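Local coordinates for N-acetylmuramoyl-l-alanine amidase AMID (Escherichia coli, PDB 2WKX), which hydrolyses the link between N-acetylmuramoyl and L-amino acid residues in certain cell-wall glycopeptides, using one zinc ion per subunit, at residues V31-Y36 / N147-A152; H35-D40 / G102-N107. All coordinates share one frame; numbering follows the deposited sequence.

In the fold
Strand 31-36 serves both contacts: it pairs with strand 148-150 in interaction 1 and with strand 100-105 in interaction 2, so the three are adjacent parallel strands of one mixed sheet, and the two contacts lie about 11 Å apart, centre to centre. The sheet is stitched together between them, as V33 O sits 2.9 Å from I103 N in a probable hydrogen bond and I34 CG2 packs 3.6 Å from L105 CD1. The shared residue, H35, brings the two halves of the active site together. Interaction 1 sets it beside H151 as a zinc ligand, whereas interaction 2 places the proton acceptor E104 next to it, with E104 OE2 4.6 Å from the zinc ion.

Interaction 1: residues V31-Y36 / N147-A152; sequences VLVIHY and NVVAHA. With ZN (zinc ion), chain B.
The carbonyl oxygen of V149 is gripped twice by the neighbouring strand: I34 N donates a nearly straight hydrogen bond at 2.8 Å to V149 O, and V33 CA adds a CA-H...O contact. This is parallel pairing at one side of the mixed sheet of the amidase fold, between strand 31-36 and the edge strand 148-150. The same ladder runs on through L32, whose N reaches N147 O and whose O accepts V149 N. At its far end H151 N, in the first turn of a helix, donates to I34 O at 3.1 Å, so the chain leaves the sheet without breaking the ladder.

On the face carrying V31, V33 and V149, V149 CG2 fits between two valines, 3.7 Å from V31 CG1 and slightly farther from V33 CG2; I154 of helix 151-154 packs on V33 and V149. The opposite face, with I34, V148 and A150, rests against W168 of helix 168-173.

Past the valines lies the catalytic zinc site. H35 ND1 and H151 ND1 each bind zinc at 2.1 Å, which explains why the two nitrogens stand close without a hydrogen bond. H151 CG is anti to the backbone N (chi1 -162°), an orientation that carries the ring out from the helix start to the metal. D161 is a further zinc ligand, while hydrogen bonds from H35 NE2 to H84 and from H151 NE2 to A85 O restrain the rotation of both rings. The imidazoles form an offset edge-to-face pair with planes at 73°, H35 CE1 lying 3.1 Å above the ring plane of H151, toward its rim.

Interaction 2: residues H35-D40 / G102-N107; sequences HYTADD and GIELEN. With ZN (zinc ion), chain B.
E104, the proton acceptor, meets H35 of the neighbouring strand and T37 just past its end, crossing both side chains at a slant, and its side chain can be followed atom by atom. CB touches T37 CG2 at 3.9 Å; CG then faces H35 CB. A bend at chi2 (-87°) folds the carboxylate back against H35 CB, leaving CD 3.4 Å from it and the carboxylate plane only 22° from that of the imidazole. OE1 lies close to H35 CB and T37 CG2 and 3.1 Å from Y36 O. Those two oxygens are both acceptors; a water donates to Y36 O and, at 2.9 Å, to E104 OE2, which probably eases their approach.

Backbone bonds hold this geometry in parallel register: H35 N to I103 O, L105 N to H35 O, and T37 N to L105 O. T37 OG1 closes the following loop with a 2.8 Å hydrogen bond to D39 O. With an alanine in place of T37, D39 O is likely to lose that mate, and a gap would probably open beside E104 CB and OE1. Around the pair, L58 of strand 57-59 touches both T37 and E104, while helix 41-48 meets T37 through S44 and E104 through L48.

Interaction 1: residues V31-Y36 / N147-A152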
loop_
_atom_site.group_PDB
_atom_site.type_symbol
_atom_site.label_atom_id
_atom_site.label_comp_id
_atom_site.label_asym_id
_atom_site.label_seq_id
_atom_site.Cartn_x
_atom_site.Cartn_y
_atom_site.Cartn_z
ATOM N N VAL A 31 -3.774 5.140 -7.632
ATOM C CA VAL A 31 -5.193 4.894 -7.943
ATOM C C VAL A 31 -5.994 6.130 -7.547
ATOM O O VAL A 31 -5.687 6.787 -6.543
ATOM C CB VAL A 31 -5.737 3.629 -7.212
ATOM C CG1 VAL A 31 -7.259 3.470 -7.405
ATOM C CG2 VAL A 31 -4.963 2.353 -7.679
ATOM N N LEU A 32 -6.989 6.461 -8.373
ATOM C CA LEU A 32 -7.918 7.545 -8.062
ATOM C C LEU A 32 -9.300 6.915 -7.945
ATOM O O LEU A 32 -9.793 6.319 -8.919
ATOM C CB LEU A 32 -7.929 8.578 -9.199
ATOM C CG LEU A 32 -8.832 9.823 -9.060
ATOM C CD1 LEU A 32 -8.523 10.607 -7.752
ATOM C CD2 LEU A 32 -8.676 10.743 -10.306
ATOM N N VAL A 33 -9.922 7.057 -6.772
ATOM C CA VAL A 33 -11.215 6.383 -6.518
ATOM C C VAL A 33 -12.323 7.431 -6.505
ATOM O O VAL A 33 -12.230 8.472 -5.799
ATOM C CB VAL A 33 -11.233 5.579 -5.188
ATOM C CG1 VAL A 33 -12.578 4.823 -5.038
ATOM C CG2 VAL A 33 -10.012 4.593 -5.075
ATOM N N ILE A 34 -13.386 7.152 -7.265
ATOM C CA ILE A 34 -14.557 8.038 -7.335
ATOM C C ILE A 34 -15.706 7.449 -6.496
ATOM O O ILE A 34 -16.023 6.237 -6.601
ATOM C CB ILE A 34 -15.031 8.284 -8.822
ATOM C CG1 ILE A 34 -13.858 8.657 -9.737
ATOM C CG2 ILE A 34 -16.206 9.310 -8.899
ATOM C CD1 ILE A 34 -13.089 9.979 -9.326
ATOM N N HIS A 35 -16.303 8.313 -5.686
ATOM C CA HIS A 35 -17.387 7.972 -4.760
ATOM C C HIS A 35 -18.588 8.897 -4.971
ATOM O O HIS A 35 -18.456 10.007 -5.516
ATOM C CB HIS A 35 -16.949 8.192 -3.289
ATOM C CG HIS A 35 -15.722 7.440 -2.870
ATOM N ND1 HIS A 35 -15.792 6.207 -2.256
ATOM C CD2 HIS A 35 -14.404 7.767 -2.925
ATOM C CE1 HIS A 35 -14.565 5.785 -1.991
ATOM N NE2 HIS A 35 -13.706 6.720 -2.367
ATOM N N TYR A 36 -19.763 8.458 -4.524
ATOM C CA TYR A 36 -20.816 9.426 -4.176
ATOM C C TYR A 36 -21.036 9.445 -2.662
ATOM O O TYR A 36 -20.739 8.466 -1.945
ATOM C CB TYR A 36 -22.146 9.240 -4.946
ATOM C CG TYR A 36 -22.807 7.863 -4.909
ATOM C CD1 TYR A 36 -23.167 7.242 -3.704
ATOM C CD2 TYR A 36 -23.118 7.205 -6.105
ATOM C CE1 TYR A 36 -23.787 5.973 -3.681
ATOM C CE2 TYR A 36 -23.754 5.939 -6.101
ATOM C CZ TYR A 36 -24.075 5.333 -4.882
ATOM O OH TYR A 36 -24.659 4.085 -4.862
ATOM N N ASN A 147 -6.547 2.698 -13.625
ATOM C CA ASN A 147 -6.493 2.942 -12.185
ATOM C C ASN A 147 -7.294 4.159 -11.719
ATOM O O ASN A 147 -7.155 4.605 -10.566
ATOM C CB ASN A 147 -5.035 2.950 -11.720
ATOM C CG ASN A 147 -4.423 1.560 -11.793
ATOM O OD1 ASN A 147 -5.127 0.571 -11.554
ATOM N ND2 ASN A 147 -3.129 1.469 -12.109
ATOM N N VAL A 148 -8.155 4.666 -12.611
ATOM C CA VAL A 148 -9.209 5.615 -12.223
ATOM C C VAL A 148 -10.475 4.737 -12.085
ATOM O O VAL A 148 -11.008 4.224 -13.076
ATOM C CB VAL A 148 -9.402 6.761 -13.253
ATOM C CG1 VAL A 148 -10.451 7.754 -12.728
ATOM C CG2 VAL A 148 -8.041 7.444 -13.532
ATOM N N VAL A 149 -10.917 4.547 -10.849
ATOM C CA VAL A 149 -11.878 3.477 -10.533
ATOM C C VAL A 149 -13.089 3.930 -9.725
ATOM O O VAL A 149 -13.059 4.971 -9.048
ATOM C CB VAL A 149 -11.206 2.261 -9.829
ATOM C CG1 VAL A 149 -10.060 1.726 -10.711
ATOM C CG2 VAL A 149 -10.683 2.664 -8.424
ATOM N N ALA A 150 -14.157 3.139 -9.840
ATOM C CA ALA A 150 -15.330 3.246 -8.961
ATOM C C ALA A 150 -14.961 2.645 -7.602
ATOM O O ALA A 150 -14.192 1.674 -7.523
ATOM C CB ALA A 150 -16.519 2.459 -9.553
ATOM N N HIS A 151 -15.512 3.193 -6.515
ATOM C CA HIS A 151 -15.460 2.447 -5.251
ATOM C C HIS A 151 -15.985 0.996 -5.424
ATOM O O HIS A 151 -15.438 0.026 -4.875
ATOM C CB HIS A 151 -16.243 3.190 -4.162
ATOM C CG HIS A 151 -15.892 2.743 -2.773
ATOM N ND1 HIS A 151 -16.499 3.272 -1.659
ATOM C CD2 HIS A 151 -15.022 1.805 -2.318
ATOM C CE1 HIS A 151 -15.993 2.717 -0.573
ATOM N NE2 HIS A 151 -15.117 1.798 -0.941
ATOM N N ALA A 152 -17.034 0.828 -6.220
ATOM C CA ALA A 152 -17.611 -0.490 -6.491
ATOM C C ALA A 152 -16.617 -1.441 -7.170
ATOM O O ALA A 152 -16.695 -2.646 -6.969
ATOM C CB ALA A 152 -18.847 -0.310 -7.409
HETATM ZN ZN ZN B . -17.562 5.081 -1.863
#

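Interaction 2: residues H35-D40 / G102-N107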
loop_
_atom_site.group_PDB
_atom_site.type_symbol
_atom_site.label_atom_id
_atom_site.label_comp_id
_atom_site.label_asym_id
_atom_site.label_seq_id
_atom_site.Cartn_x
_atom_site.Cartn_y
_atom_site.Cartn_z
ATOM N N HIS A 35 -16.303 8.313 -5.686
ATOM C CA HIS A 35 -17.387 7.972 -4.760
ATOM C C HIS A 35 -18.588 8.897 -4.971
ATOM O O HIS A 35 -18.456 10.007 -5.516
ATOM C CB HIS A 35 -16.949 8.192 -3.289
ATOM C CG HIS A 35 -15.722 7.440 -2.870
ATOM N ND1 HIS A 35 -15.792 6.207 -2.256
ATOM C CD2 HIS A 35 -14.404 7.767 -2.925
ATOM C CE1 HIS A 35 -14.565 5.785 -1.991
ATOM N NE2 HIS A 35 -13.706 6.720 -2.367
ATOM N N TYR A 36 -19.763 8.458 -4.524
ATOM C CA TYR A 36 -20.816 9.426 -4.176
ATOM C C TYR A 36 -21.036 9.445 -2.662
ATOM O O TYR A 36 -20.739 8.466 -1.945
ATOM C CB TYR A 36 -22.146 9.240 -4.946
ATOM C CG TYR A 36 -22.807 7.863 -4.909
ATOM C CD1 TYR A 36 -23.167 7.242 -3.704
ATOM C CD2 TYR A 36 -23.118 7.205 -6.105
ATOM C CE1 TYR A 36 -23.787 5.973 -3.681
ATOM C CE2 TYR A 36 -23.754 5.939 -6.101
ATOM C CZ TYR A 36 -24.075 5.333 -4.882
ATOM O OH TYR A 36 -24.659 4.085 -4.862
ATOM N N THR A 37 -21.557 10.563 -2.166
ATOM C CA THR A 37 -21.705 10.754 -0.723
ATOM C C THR A 37 -23.004 10.151 -0.189
ATOM O O THR A 37 -23.115 9.883 1.019
ATOM C CB THR A 37 -21.731 12.264 -0.343
ATOM O OG1 THR A 37 -22.827 12.903 -1.006
ATOM C CG2 THR A 37 -20.420 13.002 -0.734
ATOM N N ALA A 38 -23.988 9.971 -1.073
ATOM C CA ALA A 38 -25.372 9.625 -0.670
ATOM C C ALA A 38 -25.907 10.573 0.431
ATOM O O ALA A 38 -26.640 10.142 1.333
ATOM C CB ALA A 38 -25.439 8.143 -0.241
ATOM N N ASP A 39 -25.554 11.860 0.349
ATOM C CA ASP A 39 -25.911 12.843 1.382
ATOM C C ASP A 39 -25.709 14.270 0.868
ATOM O O ASP A 39 -24.964 14.485 -0.086
ATOM C CB ASP A 39 -25.059 12.616 2.637
ATOM C CG ASP A 39 -25.766 13.025 3.934
ATOM O OD1 ASP A 39 -26.865 13.624 3.892
ATOM O OD2 ASP A 39 -25.194 12.747 5.014
ATOM N N ASP A 40 -26.369 15.240 1.502
ATOM C CA ASP A 40 -26.251 16.644 1.097
ATOM C C ASP A 40 -24.862 17.163 1.454
ATOM O O ASP A 40 -24.095 16.484 2.144
ATOM C CB ASP A 40 -27.353 17.501 1.737
ATOM C CG ASP A 40 -27.271 17.505 3.256
ATOM O OD1 ASP A 40 -26.398 18.183 3.827
ATOM O OD2 ASP A 40 -28.101 16.834 3.890
ATOM N N GLY A 102 -8.977 9.787 -2.868
ATOM C CA GLY A 102 -10.417 9.541 -2.894
ATOM C C GLY A 102 -11.126 10.867 -3.169
ATOM O O GLY A 102 -10.879 11.864 -2.458
ATOM N N ILE A 103 -11.981 10.874 -4.196
ATOM C CA ILE A 103 -12.831 12.045 -4.521
ATOM C C ILE A 103 -14.295 11.695 -4.215
ATOM O O ILE A 103 -14.838 10.726 -4.769
ATOM C CB ILE A 103 -12.687 12.537 -5.988
ATOM C CG1 ILE A 103 -11.265 13.071 -6.246
ATOM C CG2 ILE A 103 -13.742 13.651 -6.288
ATOM C CD1 ILE A 103 -10.991 13.433 -7.744
ATOM N N GLU A 104 -14.911 12.477 -3.325
ATOM C CA GLU A 104 -16.346 12.319 -3.036
ATOM C C GLU A 104 -17.166 13.327 -3.851
ATOM O O GLU A 104 -16.892 14.551 -3.828
ATOM C CB GLU A 104 -16.636 12.506 -1.539
ATOM C CG GLU A 104 -16.237 11.295 -0.672
ATOM C CD GLU A 104 -17.330 10.221 -0.571
ATOM O OE1 GLU A 104 -18.385 10.329 -1.226
ATOM O OE2 GLU A 104 -17.143 9.236 0.167
ATOM N N LEU A 105 -18.160 12.795 -4.557
ATOM C CA LEU A 105 -19.114 13.600 -5.304
ATOM C C LEU A 105 -20.433 13.684 -4.547
ATOM O O LEU A 105 -21.066 12.663 -4.281
ATOM C CB LEU A 105 -19.325 13.014 -6.713
ATOM C CG LEU A 105 -18.037 12.783 -7.530
ATOM C CD1 LEU A 105 -18.417 12.141 -8.861
ATOM C CD2 LEU A 105 -17.271 14.097 -7.762
ATOM N N GLU A 106 -20.855 14.901 -4.187
ATOM C CA GLU A 106 -22.186 15.037 -3.602
ATOM C C GLU A 106 -23.231 14.547 -4.628
ATOM O O GLU A 106 -23.403 15.155 -5.696
ATOM C CB GLU A 106 -22.468 16.497 -3.213
ATOM C CG GLU A 106 -23.871 16.631 -2.602
ATOM C CD GLU A 106 -24.389 18.063 -2.612
ATOM O OE1 GLU A 106 -25.559 18.237 -2.241
ATOM O OE2 GLU A 106 -23.636 18.976 -2.996
ATOM N N ASN A 107 -23.958 13.489 -4.270
ATOM C CA ASN A 107 -24.953 12.851 -5.159
ATOM C C ASN A 107 -25.725 11.870 -4.291
ATOM O O ASN A 107 -25.130 11.221 -3.436
ATOM C CB ASN A 107 -24.244 12.154 -6.333
ATOM C CG ASN A 107 -25.201 11.388 -7.263
ATOM O OD1 ASN A 107 -25.546 10.237 -6.992
ATOM N ND2 ASN A 107 -25.599 12.013 -8.368
HETATM ZN ZN ZN B . -17.562 5.081 -1.863
HETATM O O HOH W 1 -19.648 7.971 0.680
#